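Long-range contacts in mRNA interferase toxin RelE (Escherichia coli, PDB 4FXI), which cleaves mRNA in the ribosomal A site in a codon-specific way, acting as the toxin of the RelBE toxin-antitoxin pair and inhibiting translation during amino acid starvation: residues Leu5-Arg10 / Val73-Val78; Arg61-Val66 / Ser84-Glu89. The protein carries 1 engineered substitution. All coordinates share one frame; numbering follows the deposited sequence.

Overall arrangement
The chain opens with strand 4-7, at one edge of the mixed sheet within this chain, and turns at once into helix 9-17. Helix 20-35 follows, then strands 52-54, 60-67 and 72-78, and last helix 85-94. Contact 1 closes the longer loop: strand 72-78 returns to lie parallel to strand 4-7. Contact 2 closes a shorter one, setting the start of helix 85-94 against strand 60-67. The two loops cross along the chain, because segment 61-66 lies inside the first and segment 84-89 beyond it. Strands 60-67 and 72-78 are antiparallel neighbours, with Ser77 O close to Val63 N at 2.7 Å, a probable hydrogen bond.

Contact 1 (Leu5-Arg10 / Val73-Val78); sequences LDFDER and VFVISV
Asp6 and Asp8 reach across to Val73 and Val75 through a ladder of three backbone hydrogen bonds. Asp6 N donates to Val73 O at 3.0 Å. Val75 N donates to Asp6 O at 2.8 Å. The last rung, Asp8 N to Val75 O, is nearly straight, with an angle of 176° at the hydrogen. Side chains pack on both faces of this ladder. On one face the ring of Phe7 stands beside Val75, both side chains pointing the same way. CB of Val75 lies over the ring, 4.0 Å from the Phe7 centroid, in a CH-pi contact. The CD1 branch of Leu5 touches Val75 CG2 at 3.7 Å and also approaches Val73.

These rungs join two parallel strands, 4-7 and 72-78, at one side of the mixed sheet of the RelE toxin fold. On the face of Asp6 and Phe74, the Phe74 ring runs alongside the Asp6 carboxylate, the planes 41° apart. With chi1 at -178°, the Phe74 ring extends toward the Phe7-Asp8 peptide. There CE1 of Phe74 comes within 3.5 Å of Asp8 N, neither face-on nor edge-on.

Further out, Asp8 N-caps helix 9-17. Its OD1 accepts from Arg10 N and from Arg10 NE. Arg10 NH2 bonds the other oxygen, Asp8 OD2, so the guanidinium meets the carboxylate side-on in a salt bridge. Three bonds thus fix the rotation of this carboxylate. Leu12 and Trp15 of the same helix meet Phe7, and Ala11 touches Val75. Beyond the last rung, Ile76 and Ser77 both face Val63 in a classic beta bulge, and Ser77 OG bonds Val86 O.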
ATOM      1  N   LEU A   5      -0.216   1.557  12.047  1.00 29.70           N
ATOM      2  CA  LEU A   5      -0.219   0.703  10.857  1.00 27.27           C
ATOM      3  C   LEU A   5      -1.067  -0.548  11.063  1.00 37.14           C
ATOM      4  O   LEU A   5      -1.070  -1.127  12.149  1.00 34.98           O
ATOM      5  CB  LEU A   5       1.221   0.292  10.499  1.00 28.41           C
ATOM      6  CG  LEU A   5       1.417  -0.755   9.393  1.00 25.89           C
ATOM      7  CD1 LEU A   5       1.006  -0.199   8.020  1.00 23.64           C
ATOM      8  CD2 LEU A   5       2.861  -1.230   9.352  1.00 32.91           C
ATOM      9  N   ASP A   6      -1.780  -0.961  10.018  1.00 27.67           N
ATOM     10  CA  ASP A   6      -2.536  -2.205  10.057  1.00 33.31           C
ATOM     11  C   ASP A   6      -2.505  -2.790   8.649  1.00 40.43           C
ATOM     12  O   ASP A   6      -2.372  -2.046   7.676  1.00 31.63           O
ATOM     13  CB  ASP A   6      -3.982  -1.938  10.498  1.00 34.71           C
ATOM     14  CG  ASP A   6      -4.755  -3.218  10.789  1.00 44.76           C
ATOM     15  OD1 ASP A   6      -4.127  -4.215  11.208  1.00 43.83           O
ATOM     16  OD2 ASP A   6      -5.988  -3.224  10.603  1.00 41.92           O
ATOM     17  N   PHE A   7      -2.611  -4.111   8.544  1.00 32.58           N
ATOM     18  CA  PHE A   7      -2.631  -4.802   7.254  1.00 31.07           C
ATOM     19  C   PHE A   7      -3.920  -5.584   7.119  1.00 35.55           C
ATOM     20  O   PHE A   7      -4.388  -6.193   8.092  1.00 37.37           O
ATOM     21  CB  PHE A   7      -1.515  -5.854   7.190  1.00 33.92           C
ATOM     22  CG  PHE A   7      -0.168  -5.315   6.828  1.00 28.96           C
ATOM     23  CD1 PHE A   7       0.644  -4.737   7.789  1.00 26.95           C
ATOM     24  CD2 PHE A   7       0.308  -5.427   5.541  1.00 26.80           C
ATOM     25  CE1 PHE A   7       1.902  -4.249   7.448  1.00 26.41           C
ATOM     26  CE2 PHE A   7       1.566  -4.945   5.195  1.00 32.15           C
ATOM     27  CZ  PHE A   7       2.367  -4.362   6.157  1.00 31.01           C
ATOM     28  N   ASP A   8      -4.474  -5.603   5.909  1.00 35.51           N
ATOM     29  CA  ASP A   8      -5.453  -6.619   5.555  1.00 35.09           C
ATOM     30  C   ASP A   8      -4.747  -7.958   5.660  1.00 35.82           C
ATOM     31  O   ASP A   8      -3.579  -8.067   5.277  1.00 37.93           O
ATOM     32  CB  ASP A   8      -5.924  -6.415   4.114  1.00 33.68           C
ATOM     33  CG  ASP A   8      -7.018  -7.385   3.714  1.00 43.07           C
ATOM     34  OD1 ASP A   8      -6.707  -8.550   3.403  1.00 46.16           O
ATOM     35  OD2 ASP A   8      -8.195  -6.973   3.699  1.00 43.14           O
ATOM     36  N   GLU A   9      -5.444  -8.968   6.181  1.00 38.59           N
ATOM     37  CA  GLU A   9      -4.879 -10.314   6.332  1.00 46.67           C
ATOM     38  C   GLU A   9      -4.202 -10.791   5.055  1.00 46.68           C
ATOM     39  O   GLU A   9      -3.091 -11.307   5.090  1.00 40.60           O
ATOM     40  CB  GLU A   9      -5.966 -11.320   6.726  1.00 49.90           C
ATOM     41  CG  GLU A   9      -7.129 -10.737   7.524  1.00 81.39           C
ATOM     42  CD  GLU A   9      -6.810 -10.530   8.997  1.00 99.40           C
ATOM     43  OE1 GLU A   9      -5.615 -10.526   9.363  1.00107.56           O
ATOM     44  OE2 GLU A   9      -7.763 -10.372   9.792  1.00103.38           O
ATOM     45  N   ARG A  10      -4.870 -10.592   3.922  1.00 42.42           N
ATOM     46  CA  ARG A  10      -4.324 -11.029   2.642  1.00 45.82           C
ATOM     47  C   ARG A  10      -3.119 -10.194   2.236  1.00 41.44           C
ATOM     48  O   ARG A  10      -2.170 -10.707   1.642  1.00 44.11           O
ATOM     49  CB  ARG A  10      -5.400 -10.984   1.560  1.00 40.85           C
ATOM     50  CG  ARG A  10      -6.585 -11.870   1.876  1.00 46.35           C
ATOM     51  CD  ARG A  10      -7.841 -11.412   1.167  1.00 49.23           C
ATOM     52  NE  ARG A  10      -8.335 -10.136   1.684  1.00 43.11           N
ATOM     53  CZ  ARG A  10      -9.585  -9.711   1.547  1.00 49.00           C
ATOM     54  NH1 ARG A  10     -10.476 -10.464   0.912  1.00 49.99           N
ATOM     55  NH2 ARG A  10      -9.948  -8.537   2.044  1.00 50.24           N
ATOM     56  N   VAL A  73      -2.998   3.754   8.974  1.00 27.15           N
ATOM     57  CA  VAL A  73      -2.689   3.465   7.578  1.00 28.31           C
ATOM     58  C   VAL A  73      -2.977   1.988   7.390  1.00 26.71           C
ATOM     59  O   VAL A  73      -2.345   1.140   8.014  1.00 28.53           O
ATOM     60  CB  VAL A  73      -1.197   3.747   7.248  1.00 28.10           C
ATOM     61  CG1 VAL A  73      -0.787   3.130   5.903  1.00 26.50           C
ATOM     62  CG2 VAL A  73      -0.924   5.246   7.263  1.00 27.26           C
ATOM     63  N   PHE A  74      -3.953   1.687   6.541  1.00 24.54           N
ATOM     64  CA  PHE A  74      -4.427   0.321   6.353  1.00 25.36           C
ATOM     65  C   PHE A  74      -3.910  -0.216   5.031  1.00 34.43           C
ATOM     66  O   PHE A  74      -4.346   0.208   3.962  1.00 27.20           O
ATOM     67  CB  PHE A  74      -5.962   0.314   6.383  1.00 31.34           C
ATOM     68  CG  PHE A  74      -6.574  -1.051   6.252  1.00 34.58           C
ATOM     69  CD1 PHE A  74      -6.260  -2.065   7.142  1.00 34.42           C
ATOM     70  CD2 PHE A  74      -7.490  -1.312   5.246  1.00 36.52           C
ATOM     71  CE1 PHE A  74      -6.837  -3.321   7.019  1.00 39.39           C
ATOM     72  CE2 PHE A  74      -8.063  -2.571   5.120  1.00 50.55           C
ATOM     73  CZ  PHE A  74      -7.734  -3.572   6.009  1.00 39.97           C
ATOM     74  N   VAL A  75      -2.952  -1.132   5.089  1.00 26.86           N
ATOM     75  CA  VAL A  75      -2.394  -1.692   3.864  1.00 28.28           C
ATOM     76  C   VAL A  75      -3.365  -2.721   3.297  1.00 34.76           C
ATOM     77  O   VAL A  75      -3.647  -3.713   3.947  1.00 32.39           O
ATOM     78  CB  VAL A  75      -1.046  -2.369   4.127  1.00 30.05           C
ATOM     79  CG1 VAL A  75      -0.503  -3.002   2.828  1.00 27.30           C
ATOM     80  CG2 VAL A  75      -0.052  -1.345   4.684  1.00 27.91           C
ATOM     81  N   ILE A  76      -3.884  -2.485   2.093  1.00 24.44           N
ATOM     82  CA  ILE A  76      -4.891  -3.396   1.528  1.00 22.40           C
ATOM     83  C   ILE A  76      -4.382  -4.335   0.437  1.00 34.04           C
ATOM     84  O   ILE A  76      -4.974  -5.390   0.194  1.00 35.68           O
ATOM     85  CB  ILE A  76      -6.061  -2.622   0.947  1.00 38.98           C
ATOM     86  CG1 ILE A  76      -5.558  -1.672  -0.115  1.00 41.70           C
ATOM     87  CG2 ILE A  76      -6.748  -1.821   2.015  1.00 43.35           C
ATOM     88  CD1 ILE A  76      -6.585  -0.693  -0.515  1.00 51.51           C
ATOM     89  N   SER A  77      -3.298  -3.960  -0.227  1.00 32.62           N
ATOM     90  CA  SER A  77      -2.830  -4.726  -1.367  1.00 29.31           C
ATOM     91  C   SER A  77      -1.345  -4.491  -1.631  1.00 37.83           C
ATOM     92  O   SER A  77      -0.883  -3.346  -1.676  1.00 35.99           O
ATOM     93  CB  SER A  77      -3.643  -4.354  -2.613  1.00 34.58           C
ATOM     94  OG  SER A  77      -3.293  -5.181  -3.712  1.00 39.77           O
ATOM     95  N   VAL A  78      -0.590  -5.577  -1.784  1.00 32.08           N
ATOM     96  CA  VAL A  78       0.784  -5.463  -2.271  1.00 31.52           C
ATOM     97  C   VAL A  78       1.060  -6.515  -3.346  1.00 39.32           C
ATOM     98  O   VAL A  78       0.859  -7.716  -3.132  1.00 39.29           O
ATOM     99  CB  VAL A  78       1.855  -5.425  -1.129  1.00 44.17           C
ATOM    100  CG1 VAL A  78       1.215  -5.556   0.229  1.00 42.83           C
ATOM    101  CG2 VAL A  78       2.951  -6.461  -1.343  1.00 45.31           C
TER

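Contact 2 (Arg61-Val66 / Ser84-Glu89); sequences RLVYQV and SEVYSE. With SO4 (sulfate ion), chain D.
At the presumed active site of this ribonuclease, Arg61 and Val63 of strand 60-67 pack against Val86 and Tyr87 of helix 85-94. A sulfate, probably from the crystallisation liquor, sits at the end of the contact. Arg61 and Tyr87 meet there across this ion. The Arg61 NE donates to SO4 O4 at 2.7 Å, and Arg61 NH2 donates to SO4 O3 at 3.1 Å. Both bonds are fairly straight. The guanidinium therefore takes the sulfate at its edge, one nitrogen to each of two oxygens. Tyr87 OH donates to the same O4 of the sulfate at a short 2.5 Å. That oxygen lies near the plane of the tyrosine ring, at its edge. The ring and guanidinium planes are 67° apart. The Arg61 chain bends at chi2 (-69°), and its CD passes 3.7 Å from Tyr87 OH.

Behind the ion the contact is apolar. Val63 CG2 touches CD1 of the Tyr87 ring obliquely, at 3.8 Å. The two branches of Val86 divide the work. CG1 of Val86 meets Arg61 CB at 3.8 Å and also lies over the centre of the Tyr87 ring, covering one face. CG2 of Val86 points to Arg61 O and to Val63 CG2. Strand and helix segments run in similar directions here, 20° apart.

Lys54 NZ also bonds the sulfate, and Lys52 touches Tyr87. Lys52 has been inferred to be the proton acceptor, and Arg61 and Lys54 transition-state stabilisers. The position of Ala81, which touches Arg61, is the inferred proton donor site, but its residue is engineered here. The sulfate is consistent with a place for an RNA phosphate, where Arg61 and Lys54 could offset negative charge and the Tyr87 hydroxyl could add a hydrogen bond.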
ATOM      1  N   ARG A  61       3.988  -2.760  -6.085  1.00 43.20           N
ATOM      2  CA  ARG A  61       3.252  -1.607  -5.583  1.00 40.72           C
ATOM      3  C   ARG A  61       2.603  -1.956  -4.264  1.00 37.43           C
ATOM      4  O   ARG A  61       2.232  -3.104  -4.030  1.00 36.61           O
ATOM      5  CB  ARG A  61       2.140  -1.224  -6.562  1.00 47.66           C
ATOM      6  CG  ARG A  61       2.605  -0.911  -7.967  1.00 48.53           C
ATOM      7  CD  ARG A  61       3.402   0.379  -8.009  1.00 50.65           C
ATOM      8  NE  ARG A  61       3.784   0.724  -9.376  1.00 50.39           N
ATOM      9  CZ  ARG A  61       4.942   0.391  -9.936  1.00 54.33           C
ATOM     10  NH1 ARG A  61       5.849  -0.295  -9.246  1.00 55.83           N
ATOM     11  NH2 ARG A  61       5.197   0.750 -11.184  1.00 54.95           N
ATOM     12  N   LEU A  62       2.450  -0.961  -3.400  1.00 36.57           N
ATOM     13  CA  LEU A  62       1.672  -1.142  -2.186  1.00 32.43           C
ATOM     14  C   LEU A  62       0.514  -0.153  -2.225  1.00 29.72           C
ATOM     15  O   LEU A  62       0.706   1.029  -2.517  1.00 32.60           O
ATOM     16  CB  LEU A  62       2.548  -0.957  -0.923  1.00 29.71           C
ATOM     17  CG  LEU A  62       1.859  -1.189   0.428  1.00 26.18           C
ATOM     18  CD1 LEU A  62       2.838  -1.777   1.450  1.00 37.55           C
ATOM     19  CD2 LEU A  62       1.217   0.084   1.008  1.00 25.57           C
ATOM     20  N   VAL A  63      -0.690  -0.638  -1.940  1.00 27.57           N
ATOM     21  CA  VAL A  63      -1.840   0.237  -1.872  1.00 29.74           C
ATOM     22  C   VAL A  63      -2.351   0.320  -0.437  1.00 29.91           C
ATOM     23  O   VAL A  63      -2.512  -0.691   0.234  1.00 29.86           O
ATOM     24  CB  VAL A  63      -2.975  -0.250  -2.802  1.00 27.82           C
ATOM     25  CG1 VAL A  63      -4.170   0.678  -2.700  1.00 33.49           C
ATOM     26  CG2 VAL A  63      -2.474  -0.327  -4.253  1.00 28.93           C
ATOM     27  N   TYR A  64      -2.601   1.533   0.043  1.00 29.88           N
ATOM     28  CA  TYR A  64      -3.092   1.686   1.401  1.00 25.04           C
ATOM     29  C   TYR A  64      -4.243   2.664   1.489  1.00 27.09           C
ATOM     30  O   TYR A  64      -4.364   3.563   0.662  1.00 28.14           O
ATOM     31  CB  TYR A  64      -1.963   2.099   2.363  1.00 24.03           C
ATOM     32  CG  TYR A  64      -1.315   3.450   2.076  1.00 24.63           C
ATOM     33  CD1 TYR A  64      -1.821   4.631   2.624  1.00 28.73           C
ATOM     34  CD2 TYR A  64      -0.177   3.535   1.285  1.00 25.36           C
ATOM     35  CE1 TYR A  64      -1.215   5.866   2.363  1.00 21.71           C
ATOM     36  CE2 TYR A  64       0.439   4.756   1.031  1.00 24.70           C
ATOM     37  CZ  TYR A  64      -0.090   5.914   1.559  1.00 26.59           C
ATOM     38  OH  TYR A  64       0.543   7.113   1.296  1.00 27.74           O
ATOM     39  N   GLN A  65      -5.069   2.478   2.513  1.00 26.58           N
ATOM     40  CA  GLN A  65      -6.193   3.359   2.795  1.00 30.71           C
ATOM     41  C   GLN A  65      -5.881   4.159   4.053  1.00 31.21           C
ATOM     42  O   GLN A  65      -5.444   3.593   5.050  1.00 29.80           O
ATOM     43  CB  GLN A  65      -7.439   2.502   3.027  1.00 29.63           C
ATOM     44  CG  GLN A  65      -8.705   3.270   3.310  1.00 30.22           C
ATOM     45  CD  GLN A  65      -9.879   2.345   3.617  1.00 33.19           C
ATOM     46  OE1 GLN A  65      -9.745   1.377   4.363  1.00 45.17           O
ATOM     47  NE2 GLN A  65     -11.020   2.634   3.036  1.00 34.16           N
ATOM     48  N   VAL A  66      -6.097   5.471   4.026  1.00 26.64           N
ATOM     49  CA  VAL A  66      -5.927   6.248   5.256  1.00 28.16           C
ATOM     50  C   VAL A  66      -7.243   6.348   6.022  1.00 29.49           C
ATOM     51  O   VAL A  66      -8.254   6.772   5.471  1.00 34.61           O
ATOM     52  CB  VAL A  66      -5.397   7.641   4.959  1.00 30.39           C
ATOM     53  CG1 VAL A  66      -5.316   8.454   6.246  1.00 31.33           C
ATOM     54  CG2 VAL A  66      -4.022   7.531   4.300  1.00 29.26           C
ATOM     55  N   SER A  84      -2.620  -4.139 -14.011  1.00 73.99           N
ATOM     56  CA  SER A  84      -3.337  -3.524 -12.888  1.00 72.95           C
ATOM     57  C   SER A  84      -3.804  -4.533 -11.838  1.00 68.84           C
ATOM     58  O   SER A  84      -4.829  -4.328 -11.186  1.00 64.81           O
ATOM     59  CB  SER A  84      -4.530  -2.699 -13.386  1.00 72.82           C
ATOM     60  OG  SER A  84      -4.126  -1.408 -13.807  1.00 73.48           O
ATOM     61  N   GLU A  85      -3.053  -5.622 -11.686  1.00 67.97           N
ATOM     62  CA  GLU A  85      -3.400  -6.666 -10.728  1.00 57.04           C
ATOM     63  C   GLU A  85      -3.530  -6.091  -9.324  1.00 53.67           C
ATOM     64  O   GLU A  85      -4.523  -6.323  -8.638  1.00 59.78           O
ATOM     65  CB  GLU A  85      -2.339  -7.770 -10.718  1.00 70.44           C
ATOM     66  CG  GLU A  85      -2.175  -8.524 -12.026  1.00 85.91           C
ATOM     67  CD  GLU A  85      -0.944  -9.420 -12.024  1.00 97.19           C
ATOM     68  OE1 GLU A  85      -0.074  -9.243 -12.904  1.00100.69           O
ATOM     69  OE2 GLU A  85      -0.846 -10.298 -11.140  1.00 98.84           O
ATOM     70  N   VAL A  86      -2.515  -5.343  -8.900  1.00 39.79           N
ATOM     71  CA  VAL A  86      -2.443  -4.878  -7.513  1.00 39.62           C
ATOM     72  C   VAL A  86      -3.613  -3.936  -7.211  1.00 38.13           C
ATOM     73  O   VAL A  86      -4.148  -3.923  -6.102  1.00 39.08           O
ATOM     74  CB  VAL A  86      -1.081  -4.209  -7.198  1.00 45.21           C
ATOM     75  CG1 VAL A  86      -0.849  -2.982  -8.072  1.00 44.07           C
ATOM     76  CG2 VAL A  86      -0.967  -3.854  -5.707  1.00 46.26           C
ATOM     77  N   TYR A  87      -4.030  -3.192  -8.229  1.00 38.34           N
ATOM     78  CA  TYR A  87      -5.087  -2.194  -8.084  1.00 45.06           C
ATOM     79  C   TYR A  87      -6.494  -2.791  -8.098  1.00 45.44           C
ATOM     80  O   TYR A  87      -7.355  -2.378  -7.324  1.00 40.07           O
ATOM     81  CB  TYR A  87      -4.939  -1.115  -9.163  1.00 39.76           C
ATOM     82  CG  TYR A  87      -3.620  -0.380  -9.063  1.00 40.77           C
ATOM     83  CD1 TYR A  87      -3.310   0.369  -7.930  1.00 45.44           C
ATOM     84  CD2 TYR A  87      -2.672  -0.455 -10.078  1.00 48.81           C
ATOM     85  CE1 TYR A  87      -2.109   1.036  -7.820  1.00 45.55           C
ATOM     86  CE2 TYR A  87      -1.463   0.211  -9.974  1.00 52.64           C
ATOM     87  CZ  TYR A  87      -1.191   0.958  -8.843  1.00 50.26           C
ATOM     88  OH  TYR A  87       0.006   1.624  -8.726  1.00 56.12           O
ATOM     89  N   SER A  88      -6.729  -3.769  -8.967  1.00 48.21           N
ATOM     90  CA  SER A  88      -8.029  -4.429  -8.991  1.00 51.31           C
ATOM     91  C   SER A  88      -8.256  -5.230  -7.705  1.00 51.12           C
ATOM     92  O   SER A  88      -9.369  -5.277  -7.183  1.00 47.32           O
ATOM     93  CB  SER A  88      -8.175  -5.313 -10.229  1.00 54.77           C
ATOM     94  OG  SER A  88      -8.299  -4.518 -11.399  1.00 55.56           O
ATOM     95  N   GLU A  89      -7.195  -5.838  -7.180  1.00 51.36           N
ATOM     96  CA  GLU A  89      -7.293  -6.546  -5.908  1.00 42.66           C
ATOM     97  C   GLU A  89      -7.626  -5.593  -4.762  1.00 42.74           C
ATOM     98  O   GLU A  89      -8.425  -5.914  -3.883  1.00 42.99           O
ATOM     99  CB  GLU A  89      -6.000  -7.301  -5.590  1.00 50.51           C
ATOM    100  CG  GLU A  89      -6.034  -8.763  -5.989  1.00 70.58           C
ATOM    101  CD  GLU A  89      -7.218  -9.507  -5.395  1.00 81.06           C
ATOM    102  OE1 GLU A  89      -7.903 -10.226  -6.151  1.00 92.39           O
ATOM    103  OE2 GLU A  89      -7.463  -9.378  -4.177  1.00 83.22           O
TER
HETATM  104  S   SO4 D 101       1.624   2.419 -11.916  1.00 79.02           S
HETATM  105  O1  SO4 D 101       1.750   3.874 -11.928  1.00 76.76           O
HETATM  106  O2  SO4 D 101       0.326   2.042 -12.472  1.00 80.97           O
HETATM  107  O3  SO4 D 101       2.696   1.824 -12.710  1.00 76.48           O
HETATM  108  O4  SO4 D 101       1.717   1.930 -10.544  1.00 88.10           O